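Local coordinates for succinylglutamate desuccinylase (Chromobacterium violaceum, PDB 1YW4), which probably hydrolyses N(2)-succinylglutamate to succinate and glutamate, using one zinc ion per subunit, as the last step of arginine degradation by the AST pathway, at residues Ser48-Cys53 / Arg83-Phe88; Gly54-Glu59 / Asp147-Ile152; Ala61-Val66 / Arg219-Asn224; Tyr100-Met105 / Leu119-Arg124. All blocks are in the same frame, centred on the assembly; numbering follows the deposited sequence.

Interaction 1. Residues Ser48-Cys53 / Arg83-Phe88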
loop_
_atom_site.group_PDB
_atom_site.type_symbol
_atom_site.label_atom_id
_atom_site.label_comp_id
_atom_site.label_asym_id
_atom_site.label_seq_id
_atom_site.Cartn_x
_atom_site.Cartn_y
_atom_site.Cartn_z
ATOM N N SER A 48 -12.520 -1.980 -30.057
ATOM C CA SER A 48 -13.580 -1.001 -29.872
ATOM C C SER A 48 -13.129 0.112 -28.945
ATOM O O SER A 48 -12.704 -0.134 -27.817
ATOM C CB SER A 48 -14.822 -1.685 -29.314
ATOM O OG SER A 48 -15.341 -2.609 -30.264
ATOM N N VAL A 49 -13.233 1.344 -29.425
ATOM C CA VAL A 49 -12.800 2.488 -28.644
ATOM C C VAL A 49 -13.916 3.471 -28.343
ATOM O O VAL A 49 -14.637 3.886 -29.238
ATOM C CB VAL A 49 -11.640 3.213 -29.368
ATOM C CG1 VAL A 49 -11.246 4.473 -28.618
ATOM C CG2 VAL A 49 -10.438 2.271 -29.468
ATOM N N LEU A 50 -14.065 3.817 -27.065
ATOM C CA LEU A 50 -15.070 4.783 -26.633
ATOM C C LEU A 50 -14.337 6.016 -26.120
ATOM O O LEU A 50 -13.561 5.925 -25.171
ATOM C CB LEU A 50 -15.936 4.208 -25.506
ATOM C CG LEU A 50 -16.885 5.206 -24.823
ATOM C CD1 LEU A 50 -17.786 5.835 -25.870
ATOM C CD2 LEU A 50 -17.722 4.506 -23.750
ATOM N N LEU A 51 -14.551 7.155 -26.765
ATOM C CA LEU A 51 -13.936 8.396 -26.319
ATOM C C LEU A 51 -15.068 9.329 -25.894
ATOM O O LEU A 51 -15.933 9.686 -26.696
ATOM C CB LEU A 51 -13.143 9.067 -27.440
ATOM C CG LEU A 51 -12.017 8.278 -28.138
ATOM C CD1 LEU A 51 -11.363 9.183 -29.186
ATOM C CD2 LEU A 51 -10.987 7.803 -27.126
ATOM N N SER A 52 -15.073 9.705 -24.628
ATOM C CA SER A 52 -16.094 10.616 -24.160
ATOM C C SER A 52 -15.389 11.888 -23.704
ATOM O O SER A 52 -14.297 11.839 -23.133
ATOM C CB SER A 52 -16.907 9.980 -23.027
ATOM O OG SER A 52 -16.084 9.564 -21.954
ATOM N N CYS A 53 -15.994 13.031 -24.008
ATOM C CA CYS A 53 -15.427 14.317 -23.627
ATOM C C CYS A 53 -16.571 15.257 -23.314
ATOM O O CYS A 53 -17.712 14.980 -23.669
ATOM C CB CYS A 53 -14.578 14.893 -24.765
ATOM S SG CYS A 53 -15.441 15.093 -26.334
ATOM N N ARG A 83 -13.583 0.141 -34.036
ATOM C CA ARG A 83 -14.981 0.499 -33.857
ATOM C C ARG A 83 -14.854 1.699 -32.925
ATOM O O ARG A 83 -14.366 1.560 -31.810
ATOM C CB ARG A 83 -15.747 -0.610 -33.148
ATOM C CG ARG A 83 -15.951 -1.864 -33.978
ATOM C CD ARG A 83 -16.771 -2.881 -33.213
ATOM N NE ARG A 83 -18.173 -2.486 -33.061
ATOM C CZ ARG A 83 -18.799 -2.390 -31.890
ATOM N NH1 ARG A 83 -20.071 -2.047 -31.850
ATOM N NH2 ARG A 83 -18.150 -2.622 -30.758
ATOM N N LEU A 84 -15.290 2.868 -33.384
ATOM C CA LEU A 84 -15.185 4.088 -32.597
ATOM C C LEU A 84 -16.513 4.751 -32.251
ATOM O O LEU A 84 -17.339 5.016 -33.125
ATOM C CB LEU A 84 -14.312 5.099 -33.350
ATOM C CG LEU A 84 -14.243 6.548 -32.850
ATOM C CD1 LEU A 84 -13.641 6.567 -31.457
ATOM C CD2 LEU A 84 -13.411 7.410 -33.795
ATOM N N LEU A 85 -16.709 5.025 -30.971
ATOM C CA LEU A 85 -17.901 5.735 -30.530
ATOM C C LEU A 85 -17.435 7.012 -29.824
ATOM O O LEU A 85 -16.709 6.947 -28.841
ATOM C CB LEU A 85 -18.716 4.888 -29.562
ATOM C CG LEU A 85 -19.929 5.590 -28.936
ATOM C CD1 LEU A 85 -20.846 6.173 -30.012
ATOM C CD2 LEU A 85 -20.694 4.580 -28.089
ATOM N N VAL A 86 -17.834 8.166 -30.349
ATOM C CA VAL A 86 -17.482 9.444 -29.746
ATOM C C VAL A 86 -18.717 10.016 -29.058
ATOM O O VAL A 86 -19.816 10.025 -29.630
ATOM C CB VAL A 86 -16.998 10.473 -30.790
ATOM C CG1 VAL A 86 -16.786 11.827 -30.125
ATOM C CG2 VAL A 86 -15.683 10.002 -31.425
HETATM N N MSE A 87 -18.524 10.476 -27.828
HETATM C CA MSE A 87 -19.602 11.070 -27.062
HETATM C C MSE A 87 -19.276 12.465 -26.542
HETATM O O MSE A 87 -18.320 12.647 -25.792
HETATM C CB MSE A 87 -19.947 10.212 -25.854
HETATM C CG MSE A 87 -20.562 8.885 -26.152
HETATM SE SE MSE A 87 -20.966 7.965 -24.518
HETATM C CE MSE A 87 -22.545 7.028 -25.014
ATOM N N PHE A 88 -20.047 13.453 -26.982
ATOM C CA PHE A 88 -19.914 14.815 -26.481
ATOM C C PHE A 88 -20.981 14.683 -25.389
ATOM O O PHE A 88 -22.172 14.862 -25.637
ATOM C CB PHE A 88 -20.319 15.824 -27.561
ATOM C CG PHE A 88 -19.374 15.861 -28.736
ATOM C CD1 PHE A 88 -19.798 15.473 -30.001
ATOM C CD2 PHE A 88 -18.040 16.223 -28.556
ATOM C CE1 PHE A 88 -18.902 15.440 -31.072
ATOM C CE2 PHE A 88 -17.131 16.193 -29.622
ATOM C CZ PHE A 88 -17.563 15.802 -30.878
#
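Strands S48-C53 and R83-F88 are the two parallel arms of a beta-alpha-beta crossover whose connection carries helix 61-75. Their axes run 4.7 Å apart at 12°, in register from S48 beside R83 to C53 beside F88. V49 and L51 turn both N-H and C=O to the neighbour: V49 N gives to R83 O, V49 O receives L85 N, L51 N gives to L85 O and L51 O receives M87 N. C53 N closes the series on M87 O at 3.0 Å. At the other end R83, bent at chi3 (71°), brings NH2 to S48 OG at 2.9 Å; F135 O and G41 O also hold its guanidinium.

In this alpha/beta/alpha domain both sheet faces are buried, which suits branched aliphatics. L50 CD1 lies alongside L85, 3.7 Å from CG, and reaches SE of selenomethionine M87, beneath helix 120-137; on this same face the small polar S52 sends OG to D147 OD1. On the reverse face, L51 CG meets L84 CD1 at 4.1 Å under helices 61-75 and 230-241, and C53 SG approaches F88 CD2 obliquely at 3.6 Å, a sulfur-aromatic contact.

Interaction 2. Residues Gly54-Glu59 / Asp147-Ile152. With ZN (zinc ion), chain C.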
loop_
_atom_site.group_PDB
_atom_site.type_symbol
_atom_site.label_atom_id
_atom_site.label_comp_id
_atom_site.label_asym_id
_atom_site.label_seq_id
_atom_site.Cartn_x
_atom_site.Cartn_y
_atom_site.Cartn_z
ATOM N N GLY A 54 -16.283 16.362 -22.637
ATOM C CA GLY A 54 -17.357 17.279 -22.325
ATOM C C GLY A 54 -18.324 16.751 -21.277
ATOM O O GLY A 54 -19.473 17.180 -21.244
ATOM N N VAL A 55 -17.895 15.792 -20.455
ATOM C CA VAL A 55 -18.759 15.311 -19.377
ATOM C C VAL A 55 -18.989 16.579 -18.552
ATOM O O VAL A 55 -20.076 16.806 -18.007
ATOM C CB VAL A 55 -18.056 14.223 -18.523
ATOM C CG1 VAL A 55 -18.754 14.073 -17.173
ATOM C CG2 VAL A 55 -18.103 12.881 -19.264
ATOM N N HIS A 56 -17.939 17.397 -18.484
ATOM C CA HIS A 56 -17.975 18.695 -17.822
ATOM C C HIS A 56 -17.835 19.671 -19.000
ATOM O O HIS A 56 -16.857 19.623 -19.748
ATOM C CB HIS A 56 -16.823 18.811 -16.814
ATOM C CG HIS A 56 -17.025 17.962 -15.597
ATOM N ND1 HIS A 56 -16.010 17.236 -15.016
ATOM C CD2 HIS A 56 -18.145 17.674 -14.894
ATOM C CE1 HIS A 56 -16.495 16.529 -14.012
ATOM N NE2 HIS A 56 -17.790 16.776 -13.917
ATOM N N GLY A 57 -18.850 20.510 -19.191
ATOM C CA GLY A 57 -18.873 21.444 -20.308
ATOM C C GLY A 57 -17.801 22.507 -20.432
ATOM O O GLY A 57 -17.623 23.072 -21.514
ATOM N N ASN A 58 -17.079 22.781 -19.350
ATOM C CA ASN A 58 -16.035 23.805 -19.369
ATOM C C ASN A 58 -14.648 23.236 -19.672
ATOM O O ASN A 58 -13.683 23.987 -19.763
ATOM C CB ASN A 58 -16.005 24.538 -18.019
ATOM C CG ASN A 58 -15.666 23.613 -16.868
ATOM O OD1 ASN A 58 -16.232 22.532 -16.748
ATOM N ND2 ASN A 58 -14.742 24.037 -16.012
ATOM N N GLU A 59 -14.547 21.917 -19.830
ATOM C CA GLU A 59 -13.254 21.275 -20.118
ATOM C C GLU A 59 -13.220 21.001 -21.621
ATOM O O GLU A 59 -13.401 19.872 -22.073
ATOM C CB GLU A 59 -13.139 19.991 -19.289
ATOM C CG GLU A 59 -13.710 20.200 -17.883
ATOM C CD GLU A 59 -13.562 19.017 -16.949
ATOM O OE1 GLU A 59 -13.334 17.885 -17.432
ATOM O OE2 GLU A 59 -13.694 19.229 -15.717
ATOM N N ASP A 147 -12.173 8.550 -20.853
ATOM C CA ASP A 147 -13.046 9.661 -20.544
ATOM C C ASP A 147 -12.060 10.810 -20.326
ATOM O O ASP A 147 -11.302 10.824 -19.357
ATOM C CB ASP A 147 -13.864 9.350 -19.290
ATOM C CG ASP A 147 -14.859 10.436 -18.975
ATOM O OD1 ASP A 147 -15.314 11.101 -19.939
ATOM O OD2 ASP A 147 -15.182 10.620 -17.779
ATOM N N LEU A 148 -12.071 11.752 -21.264
ATOM C CA LEU A 148 -11.162 12.897 -21.282
ATOM C C LEU A 148 -11.624 14.130 -20.505
ATOM O O LEU A 148 -12.696 14.659 -20.759
ATOM C CB LEU A 148 -10.896 13.280 -22.741
ATOM C CG LEU A 148 -10.703 12.091 -23.689
ATOM C CD1 LEU A 148 -10.348 12.573 -25.105
ATOM C CD2 LEU A 148 -9.588 11.207 -23.142
ATOM N N HIS A 149 -10.776 14.596 -19.588
ATOM C CA HIS A 149 -11.080 15.744 -18.747
ATOM C C HIS A 149 -9.912 16.727 -18.647
ATOM O O HIS A 149 -8.779 16.410 -19.020
ATOM C CB HIS A 149 -11.402 15.271 -17.317
ATOM C CG HIS A 149 -12.650 14.450 -17.204
ATOM N ND1 HIS A 149 -13.789 14.910 -16.580
ATOM C CD2 HIS A 149 -12.929 13.187 -17.607
ATOM C CE1 HIS A 149 -14.716 13.971 -16.600
ATOM N NE2 HIS A 149 -14.220 12.913 -17.219
ATOM N N THR A 150 -10.208 17.931 -18.170
ATOM C CA THR A 150 -9.193 18.948 -17.883
ATOM C C THR A 150 -9.702 19.536 -16.567
ATOM O O THR A 150 -10.808 19.208 -16.132
ATOM C CB THR A 150 -9.029 20.049 -18.985
ATOM O OG1 THR A 150 -10.305 20.542 -19.406
ATOM C CG2 THR A 150 -8.247 19.495 -20.185
ATOM N N ALA A 151 -8.909 20.380 -15.916
ATOM C CA ALA A 151 -9.327 20.927 -14.629
ATOM C C ALA A 151 -8.806 22.330 -14.362
ATOM O O ALA A 151 -7.829 22.752 -14.960
ATOM C CB ALA A 151 -8.869 19.985 -13.496
ATOM N N ILE A 152 -9.477 23.049 -13.462
ATOM C CA ILE A 152 -9.078 24.406 -13.098
ATOM C C ILE A 152 -7.876 24.348 -12.155
ATOM O O ILE A 152 -6.891 25.050 -12.361
ATOM C CB ILE A 152 -10.221 25.167 -12.381
ATOM C CG1 ILE A 152 -11.368 25.461 -13.352
ATOM C CG2 ILE A 152 -9.690 26.475 -11.787
ATOM C CD1 ILE A 152 -12.204 24.253 -13.717
HETATM ZN ZN ZN C . -13.756 16.904 -15.373
HETATM O O HOH W 1 -13.523 17.102 -22.204
HETATM O O HOH W 2 -15.420 13.973 -20.271
HETATM O O HOH W 3 -11.759 17.417 -14.289
#
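H56, E59 and H149 converge on the zinc ion from the two segments. H56 ND1 and H149 ND1 each bind the zinc ion at 2.3 Å, and E59 grips it with both oxygens, OE1 at 2.3 Å and OE2 at 2.4 Å from the zinc ion. Water 3 completes the set. The imidazole planes are 70° apart, and H56 ND1 lies at the edge of the H149 ring. A type I turn from H56 to E59 brings both ligands of the HxxE motif, familiar from M14 zinc carboxypeptidases, to one metal; the extended E59 chain (chi2 -176°) slides past T150, running the other way, and carries the carboxylate to the zinc ion.

The second shell orients these groups. H149 NE2 donates in its ring plane to D147 OD2 at 2.5 Å, meeting that oxygen from above the carboxylate plane and fixing the imidazole with ND1 toward the metal. H56 NE2 is hydrogen-bonded to D104 OD1. T150 N gives a weak bond of 3.2 Å to E59 OE1, while water 3 donates to T150 O at 2.7 Å. Compact, branched V55 covers the His-carboxylate pair, its CB near H149 CE1 and its CG2 3.4 Å from D147 OD1. Two further waters stitch the backbones: water 1 joins G54 N, E59 O and L148 O, and water 2 joins V55 N, D147 OD1 and L148 O.

H149 also touches E214, the predicted active-site residue on strand 209-215. That strand and 48-53 bond to the backbone of strand 143-151, and L148 packs on P62 and V66 of helix 61-75, which follows the metal-binding loop.

Interaction 3. Residues Ala61-Val66 / Arg219-Asn224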
loop_
_atom_site.group_PDB
_atom_site.type_symbol
_atom_site.label_atom_id
_atom_site.label_comp_id
_atom_site.label_asym_id
_atom_site.label_seq_id
_atom_site.Cartn_x
_atom_site.Cartn_y
_atom_site.Cartn_z
ATOM N N ALA A 61 -10.584 21.535 -23.997
ATOM C CA ALA A 61 -9.396 21.054 -24.689
ATOM C C ALA A 61 -9.627 19.666 -25.307
ATOM O O ALA A 61 -9.464 19.486 -26.517
ATOM C CB ALA A 61 -8.187 21.022 -23.735
ATOM N N PRO A 62 -10.014 18.664 -24.494
ATOM C CA PRO A 62 -10.237 17.333 -25.078
ATOM C C PRO A 62 -11.295 17.335 -26.183
ATOM O O PRO A 62 -11.213 16.559 -27.141
ATOM C CB PRO A 62 -10.657 16.485 -23.873
ATOM C CG PRO A 62 -9.958 17.160 -22.717
ATOM C CD PRO A 62 -10.203 18.632 -23.034
ATOM N N ILE A 63 -12.295 18.204 -26.041
ATOM C CA ILE A 63 -13.373 18.319 -27.027
ATOM C C ILE A 63 -12.816 18.718 -28.404
ATOM O O ILE A 63 -13.150 18.099 -29.421
ATOM C CB ILE A 63 -14.425 19.368 -26.576
ATOM C CG1 ILE A 63 -15.008 18.985 -25.210
ATOM C CG2 ILE A 63 -15.536 19.468 -27.602
ATOM C CD1 ILE A 63 -15.983 20.033 -24.647
ATOM N N GLU A 64 -11.960 19.739 -28.432
ATOM C CA GLU A 64 -11.360 20.201 -29.686
ATOM C C GLU A 64 -10.457 19.127 -30.289
ATOM O O GLU A 64 -10.435 18.955 -31.504
ATOM C CB GLU A 64 -10.544 21.487 -29.467
ATOM C CG GLU A 64 -11.320 22.622 -28.800
ATOM C CD GLU A 64 -10.516 23.914 -28.661
ATOM O OE1 GLU A 64 -9.350 23.854 -28.218
ATOM O OE2 GLU A 64 -11.056 24.998 -28.979
ATOM N N VAL A 65 -9.718 18.406 -29.445
ATOM C CA VAL A 65 -8.823 17.352 -29.925
ATOM C C VAL A 65 -9.617 16.209 -30.559
ATOM O O VAL A 65 -9.235 15.674 -31.603
ATOM C CB VAL A 65 -7.950 16.780 -28.789
ATOM C CG1 VAL A 65 -7.178 15.545 -29.285
ATOM C CG2 VAL A 65 -6.970 17.842 -28.308
ATOM N N VAL A 66 -10.724 15.836 -29.928
ATOM C CA VAL A 66 -11.555 14.774 -30.474
ATOM C C VAL A 66 -12.175 15.248 -31.783
ATOM O O VAL A 66 -12.087 14.566 -32.802
ATOM C CB VAL A 66 -12.687 14.378 -29.501
ATOM C CG1 VAL A 66 -13.682 13.449 -30.197
ATOM C CG2 VAL A 66 -12.094 13.683 -28.283
ATOM N N ARG A 219 -10.009 25.368 -20.025
ATOM C CA ARG A 219 -10.050 26.629 -20.751
ATOM C C ARG A 219 -11.226 26.599 -21.716
ATOM O O ARG A 219 -11.642 25.532 -22.163
ATOM C CB ARG A 219 -8.753 26.830 -21.554
ATOM C CG ARG A 219 -7.511 27.160 -20.735
ATOM C CD ARG A 219 -7.414 28.657 -20.476
ATOM N NE ARG A 219 -6.148 29.031 -19.854
ATOM C CZ ARG A 219 -5.757 28.636 -18.648
ATOM N NH1 ARG A 219 -4.588 29.031 -18.171
ATOM N NH2 ARG A 219 -6.537 27.856 -17.913
ATOM N N PRO A 220 -11.784 27.772 -22.041
ATOM C CA PRO A 220 -12.918 27.827 -22.970
ATOM C C PRO A 220 -12.433 27.577 -24.398
ATOM O O PRO A 220 -11.227 27.597 -24.659
ATOM C CB PRO A 220 -13.449 29.241 -22.768
ATOM C CG PRO A 220 -12.185 30.010 -22.531
ATOM C CD PRO A 220 -11.413 29.121 -21.577
ATOM N N PHE A 221 -13.367 27.323 -25.312
ATOM C CA PHE A 221 -13.019 27.082 -26.714
ATOM C C PHE A 221 -12.189 28.244 -27.271
ATOM O O PHE A 221 -12.485 29.408 -27.003
ATOM C CB PHE A 221 -14.287 26.929 -27.570
ATOM C CG PHE A 221 -15.062 25.664 -27.306
ATOM C CD1 PHE A 221 -14.541 24.423 -27.659
ATOM C CD2 PHE A 221 -16.322 25.718 -26.719
ATOM C CE1 PHE A 221 -15.271 23.246 -27.430
ATOM C CE2 PHE A 221 -17.058 24.552 -26.482
ATOM C CZ PHE A 221 -16.533 23.314 -26.839
ATOM N N GLY A 222 -11.149 27.920 -28.038
ATOM C CA GLY A 222 -10.312 28.945 -28.637
ATOM C C GLY A 222 -9.149 29.408 -27.782
ATOM O O GLY A 222 -8.308 30.188 -28.231
ATOM N N GLN A 223 -9.096 28.924 -26.548
ATOM C CA GLN A 223 -8.031 29.304 -25.641
ATOM C C GLN A 223 -7.211 28.110 -25.178
ATOM O O GLN A 223 -6.495 28.195 -24.186
ATOM C CB GLN A 223 -8.610 30.049 -24.439
ATOM C CG GLN A 223 -9.015 31.491 -24.747
ATOM C CD GLN A 223 -9.543 32.196 -23.526
ATOM O OE1 GLN A 223 -8.991 32.050 -22.439
ATOM N NE2 GLN A 223 -10.614 32.966 -23.690
ATOM N N ASN A 224 -7.313 26.999 -25.902
ATOM C CA ASN A 224 -6.560 25.799 -25.564
ATOM C C ASN A 224 -5.309 25.684 -26.424
ATOM O O ASN A 224 -5.375 25.766 -27.650
ATOM C CB ASN A 224 -7.414 24.535 -25.771
ATOM C CG ASN A 224 -8.618 24.481 -24.854
ATOM O OD1 ASN A 224 -8.480 24.444 -23.635
ATOM N ND2 ASN A 224 -9.809 24.472 -25.442
HETATM O O HOH W 4 -9.539 22.825 -21.474
HETATM O O HOH W 5 -8.413 26.087 -28.485
#
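E64 reaches out of the first turns of helix 61-75 toward the loop R219-N224. Its CB points at the loop, and with chi2 at -177° the chain runs extended; a glutamate is long enough to reach across. CG comes to the edge of the F221 ring, in its plane, 3.9 Å from CD1. Beyond CD the two oxygens part company. OE1 takes a bond of 2.9 Å from N224 ND2, which comes from above the carboxylate plane; the amide and carboxylate planes are 82° apart. OE2 receives G222 N at 3.1 Å on its syn side, somewhat out of the carboxylate plane.

G222 occupies the third position of a type II turn from P220 to Q223, where a positive phi (89°) suits glycine. On the apolar flank, I63 CG2 meets the same ring edge at F221 CE1, 3.8 Å away, and I94 of helix 91-96 touches both side chains. A61, small enough to admit the asparagine, has CB 3.4 Å from N224 OD1. Water 4 accepts the N-H groups of A61 and R219 and so ties the helix start to the loop, with N224 OD1 also within bonding distance of it; N224 ND2 also bonds to T60 OG1. Water 5 accepts from N224 N, at 3.0 Å, near the E64 carboxylate.

The donors named around E64, the side-chain amide of N224 and the backbone amide of G222, are neutral. Together with its place near the helix N-terminus, where the dipole favours negative charge, they are consistent with an ionised carboxylate.

Interaction 4. Residues Tyr100-Met105 / Leu119-Arg124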
loop_
_atom_site.group_PDB
_atom_site.type_symbol
_atom_site.label_atom_id
_atom_site.label_comp_id
_atom_site.label_asym_id
_atom_site.label_seq_id
_atom_site.Cartn_x
_atom_site.Cartn_y
_atom_site.Cartn_z
ATOM N N TYR A 100 -21.541 22.071 -15.227
ATOM C CA TYR A 100 -22.832 21.384 -15.253
ATOM C C TYR A 100 -23.952 22.375 -14.979
ATOM O O TYR A 100 -23.707 23.469 -14.475
ATOM C CB TYR A 100 -22.864 20.244 -14.231
ATOM C CG TYR A 100 -22.569 20.642 -12.799
ATOM C CD1 TYR A 100 -23.514 21.315 -12.026
ATOM C CD2 TYR A 100 -21.344 20.327 -12.215
ATOM C CE1 TYR A 100 -23.242 21.658 -10.701
ATOM C CE2 TYR A 100 -21.058 20.662 -10.899
ATOM C CZ TYR A 100 -22.011 21.325 -10.146
ATOM O OH TYR A 100 -21.741 21.638 -8.831
ATOM N N GLY A 101 -25.179 21.996 -15.321
ATOM C CA GLY A 101 -26.305 22.882 -15.105
ATOM C C GLY A 101 -26.967 22.712 -13.749
ATOM O O GLY A 101 -27.146 23.681 -13.016
ATOM N N ASN A 102 -27.318 21.478 -13.408
ATOM C CA ASN A 102 -27.987 21.197 -12.146
ATOM C C ASN A 102 -27.196 20.279 -11.233
ATOM O O ASN A 102 -27.154 20.488 -10.024
ATOM C CB ASN A 102 -29.351 20.567 -12.427
ATOM C CG ASN A 102 -30.239 21.459 -13.253
ATOM O OD1 ASN A 102 -31.000 20.984 -14.101
ATOM N ND2 ASN A 102 -30.159 22.760 -13.010
ATOM N N TYR A 103 -26.570 19.266 -11.825
ATOM C CA TYR A 103 -25.802 18.279 -11.073
ATOM C C TYR A 103 -24.614 17.761 -11.897
ATOM O O TYR A 103 -24.723 17.581 -13.114
ATOM C CB TYR A 103 -26.736 17.127 -10.712
ATOM C CG TYR A 103 -26.344 16.320 -9.500
ATOM C CD1 TYR A 103 -25.397 15.301 -9.590
ATOM C CD2 TYR A 103 -26.965 16.539 -8.265
ATOM C CE1 TYR A 103 -25.081 14.509 -8.486
ATOM C CE2 TYR A 103 -26.656 15.754 -7.154
ATOM C CZ TYR A 103 -25.717 14.739 -7.276
ATOM O OH TYR A 103 -25.441 13.933 -6.200
ATOM N N ASP A 104 -23.491 17.534 -11.222
ATOM C CA ASP A 104 -22.268 17.025 -11.843
ATOM C C ASP A 104 -22.572 15.673 -12.499
ATOM O O ASP A 104 -22.832 14.683 -11.808
ATOM C CB ASP A 104 -21.179 16.850 -10.770
ATOM C CG ASP A 104 -19.819 16.475 -11.352
ATOM O OD1 ASP A 104 -19.769 15.746 -12.364
ATOM O OD2 ASP A 104 -18.792 16.893 -10.775
HETATM N N MSE A 105 -22.535 15.628 -13.826
HETATM C CA MSE A 105 -22.828 14.388 -14.527
HETATM C C MSE A 105 -21.876 13.271 -14.150
HETATM O O MSE A 105 -22.274 12.105 -14.119
HETATM C CB MSE A 105 -22.811 14.597 -16.041
HETATM C CG MSE A 105 -23.244 13.363 -16.839
HETATM SE SE MSE A 105 -23.559 13.778 -18.704
HETATM C CE MSE A 105 -25.239 14.704 -18.487
ATOM N N LEU A 119 -33.818 15.378 -13.149
ATOM C CA LEU A 119 -32.761 16.139 -13.811
ATOM C C LEU A 119 -32.433 15.668 -15.222
ATOM O O LEU A 119 -32.220 14.487 -15.462
ATOM C CB LEU A 119 -31.478 16.120 -12.975
ATOM C CG LEU A 119 -31.581 16.638 -11.537
ATOM C CD1 LEU A 119 -30.263 16.423 -10.814
ATOM C CD2 LEU A 119 -31.957 18.108 -11.553
ATOM N N PRO A 120 -32.389 16.606 -16.177
ATOM C CA PRO A 120 -32.076 16.281 -17.570
ATOM C C PRO A 120 -30.697 15.623 -17.657
ATOM O O PRO A 120 -30.462 14.762 -18.507
ATOM C CB PRO A 120 -32.122 17.641 -18.255
ATOM C CG PRO A 120 -33.144 18.391 -17.436
ATOM C CD PRO A 120 -32.747 18.027 -16.032
ATOM N N GLU A 121 -29.784 16.021 -16.770
ATOM C CA GLU A 121 -28.445 15.430 -16.774
ATOM C C GLU A 121 -28.473 13.966 -16.331
ATOM O O GLU A 121 -27.572 13.182 -16.668
ATOM C CB GLU A 121 -27.488 16.266 -15.911
ATOM C CG GLU A 121 -26.861 17.414 -16.705
ATOM C CD GLU A 121 -26.486 18.630 -15.858
ATOM O OE1 GLU A 121 -25.530 19.343 -16.235
ATOM O OE2 GLU A 121 -27.152 18.888 -14.830
ATOM N N SER A 122 -29.524 13.591 -15.602
ATOM C CA SER A 122 -29.687 12.211 -15.152
ATOM C C SER A 122 -30.223 11.378 -16.312
ATOM O O SER A 122 -29.815 10.239 -16.513
ATOM C CB SER A 122 -30.666 12.128 -13.970
ATOM O OG SER A 122 -30.204 12.893 -12.874
ATOM N N VAL A 123 -31.156 11.948 -17.066
ATOM C CA VAL A 123 -31.708 11.247 -18.216
ATOM C C VAL A 123 -30.578 11.031 -19.234
ATOM O O VAL A 123 -30.455 9.963 -19.832
ATOM C CB VAL A 123 -32.848 12.061 -18.871
ATOM C CG1 VAL A 123 -33.370 11.344 -20.120
ATOM C CG2 VAL A 123 -33.993 12.246 -17.860
ATOM N N ARG A 124 -29.754 12.056 -19.417
ATOM C CA ARG A 124 -28.647 11.981 -20.353
ATOM C C ARG A 124 -27.614 10.941 -19.906
ATOM O O ARG A 124 -27.118 10.152 -20.710
ATOM C CB ARG A 124 -28.004 13.358 -20.486
ATOM C CG ARG A 124 -26.749 13.376 -21.333
ATOM C CD ARG A 124 -27.011 12.963 -22.772
ATOM N NE ARG A 124 -25.846 13.324 -23.582
ATOM C CZ ARG A 124 -25.770 13.215 -24.901
ATOM N NH1 ARG A 124 -26.793 12.740 -25.599
ATOM N NH2 ARG A 124 -24.668 13.605 -25.521
HETATM O O HOH W 6 -29.668 18.085 -14.916
#
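E121, M105 and L119 bury the most surface here. E121, in the first turn of helix 120-137, stretches its carboxylate into the loop Y100-M105 and collects three successive backbone N-H groups. G101 N reaches OE1 of E121 at 2.8 Å on the syn side, nearly straight at 171°. N102 N meets the syn lone pair of E121 OE2 at 3.0 Å, and Y103 N comes to the same OE2 at 3.1 Å from above the carboxylate plane. N90 ND2 gives a further bond to OE1. With both oxygens gripped, the carboxylate is fixed in rotation, and the N-H groups of G101, N102 and Y103 are paired; a glutamate has the length and the two acceptors for this.

M105, a selenomethionine, packs its CE against the aliphatic part of E121. Its chain folds back at chi3 (-74°), which carries CE to 3.6 Å from E121 CG and 3.5 Å from R124 CG. The unbranched, flexible methionine chain, in which selenium here stands in for sulfur, suits a place between two long side chains. R124 spends its polar end elsewhere, with NE bonded to A89 O.

L119, at the N-cap, spreads its two methyls over the loop: CD1 lies 3.6 Å from Y103 CB and CD2 3.7 Å from N102 CB. Water 6 accepts from E121 N and donates to E121 OE2 and N102 OD1.

P120, which has no N-H to lose, suits the first turn. Through one carboxylate the start of helix 120-137 thus holds the loop that backs the zinc site of this M14-like catalytic domain.

How the interactions relate
Interactions 1 and 2 meet where S52 OG lies 2.6 Å from D147 OD1, so the strand pair is tied to the aspartate that orients a zinc ligand; C53 itself is about 10 Å from the zinc ion, side chain to metal. Interaction 4 reaches the same site from another direction, through D104 OD1, 2.7 Å from H56 NE2. Interaction 3 lies against both of the first two: V86 CG1 is 3.5 Å from V66 CG1, and P62 CB is 3.4 Å from L148 CB. Interactions 3 and 4 do not touch, their nearest atoms being about 11 Å apart. Interaction 2, which holds the metal, thus touches all three others.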